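Local structure of amino acid adenylation domain-containing protein (Bacillus stratosphericus LAMA 585, 6ULY) at residues G64-A67 with G68-V71; A101-R105 with E106-A110; E190-H193 with R194-L197. The protein probably activates an alpha-keto acid as its acyl adenylate with ATP, serving as the adenylation domain of a keto acid-selecting nonribosomal depsipeptide synthetase module. All blocks are in the same frame, centred on the assembly; numbering follows the deposited sequence.

Interaction 1: residues G64-A67 with G68-V71; sequences GLKA and GDPV. With SO4 (sulfate ion), chain I.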
ATOM      1  N   GLY A  64     -19.323 -25.132 -17.880  1.00 59.71           N
ATOM      2  CA  GLY A  64     -19.621 -25.445 -16.501  1.00 49.79           C
ATOM      3  C   GLY A  64     -19.947 -24.261 -15.620  1.00 51.68           C
ATOM      4  O   GLY A  64     -20.139 -24.450 -14.413  1.00 50.73           O
ATOM      5  N   LEU A  65     -20.033 -23.058 -16.177  1.00 48.08           N
ATOM      6  CA  LEU A  65     -20.245 -21.871 -15.361  1.00 50.70           C
ATOM      7  C   LEU A  65     -21.636 -21.884 -14.746  1.00 55.79           C
ATOM      8  O   LEU A  65     -22.637 -22.064 -15.447  1.00 56.73           O
ATOM      9  CB  LEU A  65     -20.050 -20.612 -16.199  1.00 45.24           C
ATOM     10  CG  LEU A  65     -18.603 -20.132 -16.320  1.00 55.07           C
ATOM     11  CD1 LEU A  65     -17.683 -21.266 -16.742  1.00 56.91           C
ATOM     12  CD2 LEU A  65     -18.508 -18.978 -17.303  1.00 51.48           C
ATOM     13  N   LYS A  66     -21.694 -21.691 -13.430  1.00 52.14           N
ATOM     14  CA  LYS A  66     -22.942 -21.624 -12.687  1.00 54.76           C
ATOM     15  C   LYS A  66     -23.170 -20.202 -12.185  1.00 54.89           C
ATOM     16  O   LYS A  66     -22.228 -19.424 -12.018  1.00 48.58           O
ATOM     17  CB  LYS A  66     -22.928 -22.600 -11.506  1.00 55.50           C
ATOM     18  CG  LYS A  66     -22.651 -24.047 -11.898  1.00 64.28           C
ATOM     19  CD  LYS A  66     -23.770 -24.627 -12.760  1.00 66.84           C
ATOM     20  CE  LYS A  66     -23.526 -26.099 -13.072  1.00 69.52           C
ATOM     21  NZ  LYS A  66     -24.689 -26.732 -13.757  1.00 88.95           N
ATOM     22  N   ALA A  67     -24.439 -19.868 -11.956  1.00 54.89           N
ATOM     23  CA  ALA A  67     -24.789 -18.547 -11.449  1.00 53.29           C
ATOM     24  C   ALA A  67     -24.002 -18.242 -10.180  1.00 49.52           C
ATOM     25  O   ALA A  67     -23.932 -19.066  -9.264  1.00 41.00           O
ATOM     26  CB  ALA A  67     -26.294 -18.476 -11.174  1.00 51.27           C
ATOM     27  N   GLY A  68     -23.399 -17.053 -10.136  1.00 44.41           N
ATOM     28  CA  GLY A  68     -22.549 -16.647  -9.041  1.00 47.48           C
ATOM     29  C   GLY A  68     -21.067 -16.827  -9.297  1.00 48.02           C
ATOM     30  O   GLY A  68     -20.253 -16.175  -8.631  1.00 44.60           O
ATOM     31  N   ASP A  69     -20.700 -17.692 -10.237  1.00 47.51           N
ATOM     32  CA  ASP A  69     -19.296 -17.889 -10.557  1.00 43.35           C
ATOM     33  C   ASP A  69     -18.706 -16.600 -11.123  1.00 45.30           C
ATOM     34  O   ASP A  69     -19.376 -15.892 -11.885  1.00 46.40           O
ATOM     35  CB  ASP A  69     -19.119 -19.020 -11.571  1.00 47.41           C
ATOM     36  CG  ASP A  69     -19.418 -20.382 -10.989  1.00 52.29           C
ATOM     37  OD1 ASP A  69     -19.637 -20.472  -9.764  1.00 57.50           O
ATOM     38  OD2 ASP A  69     -19.436 -21.366 -11.759  1.00 58.27           O
ATOM     39  N   PRO A  70     -17.472 -16.256 -10.767  1.00 47.12           N
ATOM     40  CA  PRO A  70     -16.799 -15.137 -11.428  1.00 44.59           C
ATOM     41  C   PRO A  70     -16.230 -15.551 -12.777  1.00 42.51           C
ATOM     42  O   PRO A  70     -15.950 -16.722 -13.042  1.00 38.71           O
ATOM     43  CB  PRO A  70     -15.681 -14.769 -10.446  1.00 43.99           C
ATOM     44  CG  PRO A  70     -15.387 -16.035  -9.736  1.00 43.70           C
ATOM     45  CD  PRO A  70     -16.687 -16.779  -9.635  1.00 39.50           C
ATOM     46  N   VAL A  71     -16.066 -14.550 -13.636  1.00 42.05           N
ATOM     47  CA  VAL A  71     -15.495 -14.726 -14.963  1.00 43.45           C
ATOM     48  C   VAL A  71     -14.480 -13.618 -15.186  1.00 38.93           C
ATOM     49  O   VAL A  71     -14.803 -12.436 -15.029  1.00 42.68           O
ATOM     50  CB  VAL A  71     -16.572 -14.699 -16.063  1.00 44.79           C
ATOM     51  CG1 VAL A  71     -15.937 -14.923 -17.429  1.00 41.95           C
ATOM     52  CG2 VAL A  71     -17.639 -15.737 -15.779  1.00 47.22           C
TER
HETATM   53  S   SO4 I 707     -27.399 -22.205 -12.209  1.00 78.80           S
HETATM   54  O1  SO4 I 707     -27.830 -21.488 -11.035  1.00 76.99           O
HETATM   55  O2  SO4 I 707     -26.425 -23.201 -11.830  1.00 69.80           O
HETATM   56  O3  SO4 I 707     -26.811 -21.283 -13.145  1.00 68.77           O
HETATM   57  O4  SO4 I 707     -28.552 -22.840 -12.804  1.00 84.43           O
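K66 and D69 are the ends of a type II beta turn, closed by D69 N donating to K66 O at 2.9 Å, with G68 at its third position taking the positive phi (98°) such a turn needs. The D69 side chain adds a second bond in the reverse direction: OD2 accepts from K66 N at 2.8 Å, nearly straight at 170°, although the N-H arrives from well above the carboxylate plane. With CG beside its own backbone N (chi1 -70°), the carboxylate folds back over the turn and lies alongside the K66 side chain, the two pointing the same way. A67 N donates to O3 of a sulfate ion, probably from the crystallisation liquor, at 3.0 Å, and K66 CD comes within 3.2 Å of sulfate O2. Deeper in, L65 CD2 touches V71 CG2 at 3.7 Å, the side chains crossing at about a right angle; L65 also reaches F93 and L125, and V71 reaches F93 and L127. G64, just past helix 46-62, closes it with a Schellman motif, and D69 and V71 pair with V94. This is a helix-to-strand connection of an alpha/beta sheet, its tight turn delivering the chain into parallel strand 70-74.

Interaction 2: residues A101-R105 with E106-A110; sequences APTYR and EMNAA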
ATOM      1  N   ALA A 101      -3.227  -7.157 -20.093  1.00 48.27           N
ATOM      2  CA  ALA A 101      -1.865  -6.724 -19.838  1.00 50.76           C
ATOM      3  C   ALA A 101      -1.238  -6.163 -21.114  1.00 52.63           C
ATOM      4  O   ALA A 101      -1.595  -6.570 -22.223  1.00 47.37           O
ATOM      5  CB  ALA A 101      -1.024  -7.886 -19.318  1.00 49.76           C
ATOM      6  N   PRO A 102      -0.300  -5.220 -20.987  1.00 59.29           N
ATOM      7  CA  PRO A 102       0.423  -4.757 -22.184  1.00 51.36           C
ATOM      8  C   PRO A 102       1.186  -5.870 -22.879  1.00 54.13           C
ATOM      9  O   PRO A 102       1.369  -5.818 -24.102  1.00 54.01           O
ATOM     10  CB  PRO A 102       1.365  -3.678 -21.632  1.00 57.25           C
ATOM     11  CG  PRO A 102       1.501  -3.993 -20.171  1.00 60.32           C
ATOM     12  CD  PRO A 102       0.180  -4.564 -19.757  1.00 54.89           C
ATOM     13  N   THR A 103       1.638  -6.878 -22.133  1.00 51.44           N
ATOM     14  CA  THR A 103       2.269  -8.054 -22.711  1.00 47.10           C
ATOM     15  C   THR A 103       2.102  -9.224 -21.753  1.00 47.56           C
ATOM     16  O   THR A 103       1.989  -9.041 -20.537  1.00 54.44           O
ATOM     17  CB  THR A 103       3.759  -7.826 -23.006  1.00 52.94           C
ATOM     18  OG1 THR A 103       4.334  -9.035 -23.518  1.00 52.05           O
ATOM     19  CG2 THR A 103       4.510  -7.404 -21.745  1.00 56.97           C
ATOM     20  N   TYR A 104       2.086 -10.430 -22.318  1.00 48.15           N
ATOM     21  CA  TYR A 104       1.980 -11.664 -21.552  1.00 54.24           C
ATOM     22  C   TYR A 104       3.228 -12.529 -21.675  1.00 61.32           C
ATOM     23  O   TYR A 104       3.196 -13.705 -21.293  1.00 62.64           O
ATOM     24  CB  TYR A 104       0.751 -12.459 -22.003  1.00 57.30           C
ATOM     25  CG  TYR A 104      -0.564 -11.741 -21.792  1.00 56.58           C
ATOM     26  CD1 TYR A 104      -1.380 -12.053 -20.712  1.00 55.82           C
ATOM     27  CD2 TYR A 104      -0.989 -10.753 -22.672  1.00 52.05           C
ATOM     28  CE1 TYR A 104      -2.584 -11.402 -20.514  1.00 53.92           C
ATOM     29  CE2 TYR A 104      -2.189 -10.095 -22.481  1.00 54.63           C
ATOM     30  CZ  TYR A 104      -2.983 -10.425 -21.402  1.00 55.17           C
ATOM     31  OH  TYR A 104      -4.180  -9.775 -21.206  1.00 57.03           O
ATOM     32  N   ARG A 105       4.325 -11.982 -22.203  1.00 67.99           N
ATOM     33  CA  ARG A 105       5.547 -12.749 -22.401  1.00 71.96           C
ATOM     34  C   ARG A 105       6.480 -12.732 -21.197  1.00 73.24           C
ATOM     35  O   ARG A 105       7.395 -13.559 -21.136  1.00 80.07           O
ATOM     36  CB  ARG A 105       6.309 -12.223 -23.623  1.00 76.24           C
ATOM     37  CG  ARG A 105       6.097 -13.027 -24.904  1.00 88.54           C
ATOM     38  CD  ARG A 105       4.873 -12.568 -25.683  1.00 95.81           C
ATOM     39  NE  ARG A 105       4.849 -13.136 -27.028  1.00104.26           N
ATOM     40  CZ  ARG A 105       3.949 -12.829 -27.959  1.00101.87           C
ATOM     41  NH1 ARG A 105       2.990 -11.952 -27.695  1.00 94.78           N
ATOM     42  NH2 ARG A 105       4.010 -13.397 -29.156  1.00103.16           N
ATOM     43  N   GLU A 106       6.283 -11.820 -20.246  1.00 72.60           N
ATOM     44  CA  GLU A 106       7.142 -11.740 -19.073  1.00 78.27           C
ATOM     45  C   GLU A 106       6.314 -11.363 -17.853  1.00 73.07           C
ATOM     46  O   GLU A 106       5.193 -10.861 -17.964  1.00 70.24           O
ATOM     47  CB  GLU A 106       8.273 -10.723 -19.267  1.00 80.01           C
ATOM     48  CG  GLU A 106       8.271 -10.061 -20.627  1.00 90.64           C
ATOM     49  CD  GLU A 106       8.628  -8.595 -20.550  1.00102.66           C
ATOM     50  OE1 GLU A 106       9.741  -8.225 -20.979  1.00114.44           O
ATOM     51  OE2 GLU A 106       7.792  -7.813 -20.047  1.00 90.04           O
ATOM     52  N   MET A 107       6.895 -11.601 -16.678  1.00 79.56           N
ATOM     53  CA  MET A 107       6.195 -11.426 -15.405  1.00 79.32           C
ATOM     54  C   MET A 107       6.320  -9.974 -14.938  1.00 72.05           C
ATOM     55  O   MET A 107       6.976  -9.651 -13.948  1.00 80.96           O
ATOM     56  CB  MET A 107       6.752 -12.392 -14.367  1.00 82.70           C
ATOM     57  CG  MET A 107       5.918 -12.512 -13.107  1.00 73.84           C
ATOM     58  SD  MET A 107       4.433 -13.502 -13.356  1.00 79.74           S
ATOM     59  CE  MET A 107       3.680 -13.412 -11.730  1.00 71.32           C
ATOM     60  N   ASN A 108       5.649  -9.091 -15.673  1.00 68.26           N
ATOM     61  CA  ASN A 108       5.673  -7.670 -15.368  1.00 66.81           C
ATOM     62  C   ASN A 108       4.608  -7.329 -14.324  1.00 64.17           C
ATOM     63  O   ASN A 108       3.866  -8.188 -13.843  1.00 59.28           O
ATOM     64  CB  ASN A 108       5.461  -6.849 -16.637  1.00 67.18           C
ATOM     65  CG  ASN A 108       4.082  -7.042 -17.224  1.00 64.78           C
ATOM     66  OD1 ASN A 108       3.114  -6.427 -16.776  1.00 63.32           O
ATOM     67  ND2 ASN A 108       3.982  -7.903 -18.230  1.00 66.56           N
ATOM     68  N   ALA A 109       4.522  -6.040 -13.985  1.00 61.16           N
ATOM     69  CA  ALA A 109       3.618  -5.602 -12.926  1.00 60.90           C
ATOM     70  C   ALA A 109       2.171  -5.953 -13.250  1.00 56.01           C
ATOM     71  O   ALA A 109       1.460  -6.534 -12.421  1.00 49.58           O
ATOM     72  CB  ALA A 109       3.763  -4.096 -12.708  1.00 68.61           C
ATOM     73  N   ALA A 110       1.710  -5.586 -14.447  1.00 55.28           N
ATOM     74  CA  ALA A 110       0.339  -5.893 -14.835  1.00 51.81           C
ATOM     75  C   ALA A 110       0.052  -7.381 -14.701  1.00 42.86           C
ATOM     76  O   ALA A 110      -1.009  -7.776 -14.207  1.00 46.99           O
ATOM     77  CB  ALA A 110       0.082  -5.424 -16.268  1.00 49.93           C
TER
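T103 and N108 make the one hydrogen bond that crosses this bend: N108 ND2 donates to T103 O at 3.3 Å. The acceptor lies in the amide plane of N108, but the donor stands above the plane of the T103 carbonyl, and the angle at the hydrogen is 145°. The same ND2 has a second, weak bond to E106 O, so the one NH2 group reaches both oxygens. Its CG sits between backbone N and carbonyl carbon (chi1 66°), as suits an N-cap: OD1 accepts from V111 N in the first turn of helix 109-120.

Two further polar bonds shape the 101-105 side. T103 OG1 accepts from R105 N at 3.2 Å, an ST turn, and Y104 OH accepts from A101 N at 3.0 Å while also bonding Q74.

The apolar contacts are small: A110 CB rests 3.6 Å from P102 CD and 4.1 Å from A101 CB. A101 CB also lies over one face of the Y104 ring, offset toward its rim. The T103 methyl, CG2, lies instead against polar atoms, N108 ND2 and, at 3.7 Å, OE2 of E106, whose side chain it crosses at about a right angle.

After strand 94-97 the chain loops through 101-108 before entering helix 109-120, where A101 packs on V111 and L114. Y104 leans on helix 130-137 at E135 and V136, and M107 meets H397 of the second subunit.

Interaction 3: residues E190-H193 with R194-L197; sequences EHSH and RSVL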
ATOM      1  N   GLU A 190     -16.651  -5.134  -5.600  1.00 40.13           N
ATOM      2  CA  GLU A 190     -17.800  -5.980  -5.898  1.00 38.55           C
ATOM      3  C   GLU A 190     -19.067  -5.133  -5.862  1.00 39.89           C
ATOM      4  O   GLU A 190     -19.382  -4.525  -4.836  1.00 42.80           O
ATOM      5  CB  GLU A 190     -17.894  -7.140  -4.906  1.00 41.28           C
ATOM      6  CG  GLU A 190     -19.089  -8.057  -5.141  1.00 40.85           C
ATOM      7  CD  GLU A 190     -19.067  -9.299  -4.269  1.00 45.12           C
ATOM      8  OE1 GLU A 190     -19.641 -10.323  -4.693  1.00 45.22           O
ATOM      9  OE2 GLU A 190     -18.478  -9.255  -3.165  1.00 49.00           O
ATOM     10  N   HIS A 191     -19.789  -5.097  -6.980  1.00 41.50           N
ATOM     11  CA  HIS A 191     -20.984  -4.282  -7.114  1.00 40.31           C
ATOM     12  C   HIS A 191     -22.210  -5.160  -7.306  1.00 40.79           C
ATOM     13  O   HIS A 191     -22.116  -6.320  -7.712  1.00 47.63           O
ATOM     14  CB  HIS A 191     -20.866  -3.309  -8.291  1.00 41.03           C
ATOM     15  CG  HIS A 191     -20.228  -2.005  -7.931  1.00 41.41           C
ATOM     16  ND1 HIS A 191     -20.851  -1.069  -7.135  1.00 40.58           N
ATOM     17  CD2 HIS A 191     -19.026  -1.478  -8.263  1.00 40.31           C
ATOM     18  CE1 HIS A 191     -20.057  -0.024  -6.984  1.00 39.18           C
ATOM     19  NE2 HIS A 191     -18.945  -0.246  -7.661  1.00 41.13           N
ATOM     20  N   SER A 192     -23.364  -4.580  -7.016  1.00 37.90           N
ATOM     21  CA  SER A 192     -24.647  -5.226  -7.220  1.00 42.87           C
ATOM     22  C   SER A 192     -25.418  -4.492  -8.309  1.00 36.15           C
ATOM     23  O   SER A 192     -25.066  -3.379  -8.712  1.00 36.45           O
ATOM     24  CB  SER A 192     -25.450  -5.246  -5.916  1.00 38.56           C
ATOM     25  OG  SER A 192     -25.906  -3.940  -5.607  1.00 39.01           O
ATOM     26  N   HIS A 193     -26.489  -5.128  -8.788  1.00 39.86           N
ATOM     27  CA  HIS A 193     -27.381  -4.445  -9.720  1.00 41.33           C
ATOM     28  C   HIS A 193     -27.901  -3.146  -9.115  1.00 43.40           C
ATOM     29  O   HIS A 193     -28.016  -2.127  -9.809  1.00 44.48           O
ATOM     30  CB  HIS A 193     -28.558  -5.348 -10.099  1.00 39.64           C
ATOM     31  CG  HIS A 193     -28.160  -6.657 -10.704  1.00 42.96           C
ATOM     32  ND1 HIS A 193     -28.084  -6.858 -12.066  1.00 39.60           N
ATOM     33  CD2 HIS A 193     -27.839  -7.842 -10.131  1.00 44.77           C
ATOM     34  CE1 HIS A 193     -27.719  -8.104 -12.306  1.00 40.27           C
ATOM     35  NE2 HIS A 193     -27.568  -8.725 -11.149  1.00 42.05           N
ATOM     36  N   ARG A 194     -28.214  -3.166  -7.816  1.00 42.90           N
ATOM     37  CA  ARG A 194     -28.823  -2.009  -7.167  1.00 43.57           C
ATOM     38  C   ARG A 194     -27.863  -0.827  -7.125  1.00 35.28           C
ATOM     39  O   ARG A 194     -28.242   0.304  -7.449  1.00 43.09           O
ATOM     40  CB  ARG A 194     -29.275  -2.385  -5.754  1.00 45.67           C
ATOM     41  CG  ARG A 194     -30.147  -1.333  -5.083  1.00 50.29           C
ATOM     42  CD  ARG A 194     -30.439  -1.663  -3.626  1.00 52.54           C
ATOM     43  NE  ARG A 194     -31.112  -2.949  -3.456  1.00 56.06           N
ATOM     44  CZ  ARG A 194     -32.415  -3.149  -3.637  1.00 59.85           C
ATOM     45  NH1 ARG A 194     -33.205  -2.149  -4.010  1.00 64.17           N
ATOM     46  NH2 ARG A 194     -32.931  -4.358  -3.451  1.00 56.61           N
ATOM     47  N   SER A 195     -26.614  -1.064  -6.717  1.00 39.51           N
ATOM     48  CA  SER A 195     -25.667   0.042  -6.599  1.00 40.43           C
ATOM     49  C   SER A 195     -25.339   0.633  -7.963  1.00 39.32           C
ATOM     50  O   SER A 195     -25.267   1.859  -8.114  1.00 40.70           O
ATOM     51  CB  SER A 195     -24.395  -0.421  -5.887  1.00 35.88           C
ATOM     52  OG  SER A 195     -23.825  -1.566  -6.498  1.00 39.88           O
ATOM     53  N   VAL A 196     -25.146  -0.216  -8.972  1.00 40.01           N
ATOM     54  CA  VAL A 196     -24.863   0.287 -10.313  1.00 38.37           C
ATOM     55  C   VAL A 196     -26.062   1.057 -10.852  1.00 35.79           C
ATOM     56  O   VAL A 196     -25.936   2.210 -11.284  1.00 36.05           O
ATOM     57  CB  VAL A 196     -24.464  -0.874 -11.240  1.00 38.68           C
ATOM     58  CG1 VAL A 196     -24.334  -0.395 -12.665  1.00 44.83           C
ATOM     59  CG2 VAL A 196     -23.156  -1.501 -10.753  1.00 39.48           C
ATOM     60  N   LEU A 197     -27.249   0.445 -10.810  1.00 36.48           N
ATOM     61  CA  LEU A 197     -28.428   1.104 -11.360  1.00 38.99           C
ATOM     62  C   LEU A 197     -28.745   2.398 -10.631  1.00 39.30           C
ATOM     63  O   LEU A 197     -29.280   3.336 -11.236  1.00 44.95           O
ATOM     64  CB  LEU A 197     -29.630   0.167 -11.303  1.00 43.63           C
ATOM     65  CG  LEU A 197     -29.660  -0.931 -12.365  1.00 39.07           C
ATOM     66  CD1 LEU A 197     -30.804  -1.891 -12.086  1.00 44.18           C
ATOM     67  CD2 LEU A 197     -29.787  -0.331 -13.749  1.00 41.52           C
TER
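S192 and S195 form a capping box where strand 188-192 runs straight into helix 193-207, a buried strand-to-helix junction. Just ahead of it, the H191 ring meets S195 through its edge: ND1 and S195 OG are hydrogen-bonded at 3.1 Å, nearly in the ring plane, and either could be the donor. Its other nitrogen, NE2, bonds S334 O, so the imidazole is held at both nitrogens and its rotation is fixed. CB of H191 also packs on V196 CG2 at 3.8 Å, their side chains crossing at about a right angle. The H191 side chain lies about 9 Å from the bound keto acyl adenylate.

S192 is the N-cap. Its OG, placed between backbone N and carbonyl carbon (chi1 72°), accepts from S195 N at 3.2 Å along a nearly straight line (168°). The reciprocal bond runs from S192 N to S195 OG at 3.1 Å, so each serine side chain binds the other's backbone N. S192 O in turn receives V196 N at 3.2 Å and begins the helical bonding.

The H193 side chain leaves the backbone pointing away from 194-197, and its ND1 bonds L18 N. Its carbonyl takes up the next helical bond, from L197 N at 2.9 Å. Of the helix residues, R194 leads outward to a salt bridge with D171, while V196 reaches V174 and F175 of strand 173-178 and V228 and L232 of helix 224-237. L197 packs on L18 and V21 of helix 18-26.

At the centre of the junction, a chi1 of 53° sets S195 OG between its own backbone N and carbonyl carbon, where it meets both H191 ND1 and S192 N.

Overall arrangement
Interactions 1 and 3 belong to the same mixed sheet, on strands 70-74 and 188-192, with centres 18 Å apart and nearest atoms about 7 Å apart. Interactions 1 and 2 are both partly buried, 1 with its turn exposed and L65 and V71 inside, 2 beside the second subunit; interaction 3 is buried. In interaction 1 a carboxylate and a glycine shape a turn into a strand, whereas interaction 3 joins a strand end to a helix through serine hydroxyls and a histidine. Interaction 2 lies farther off, its centre 26 and 30 Å from those of 1 and 3. Interactions 2 and 3 start helices, one capped by an asparagine amide, the other by a serine capping box.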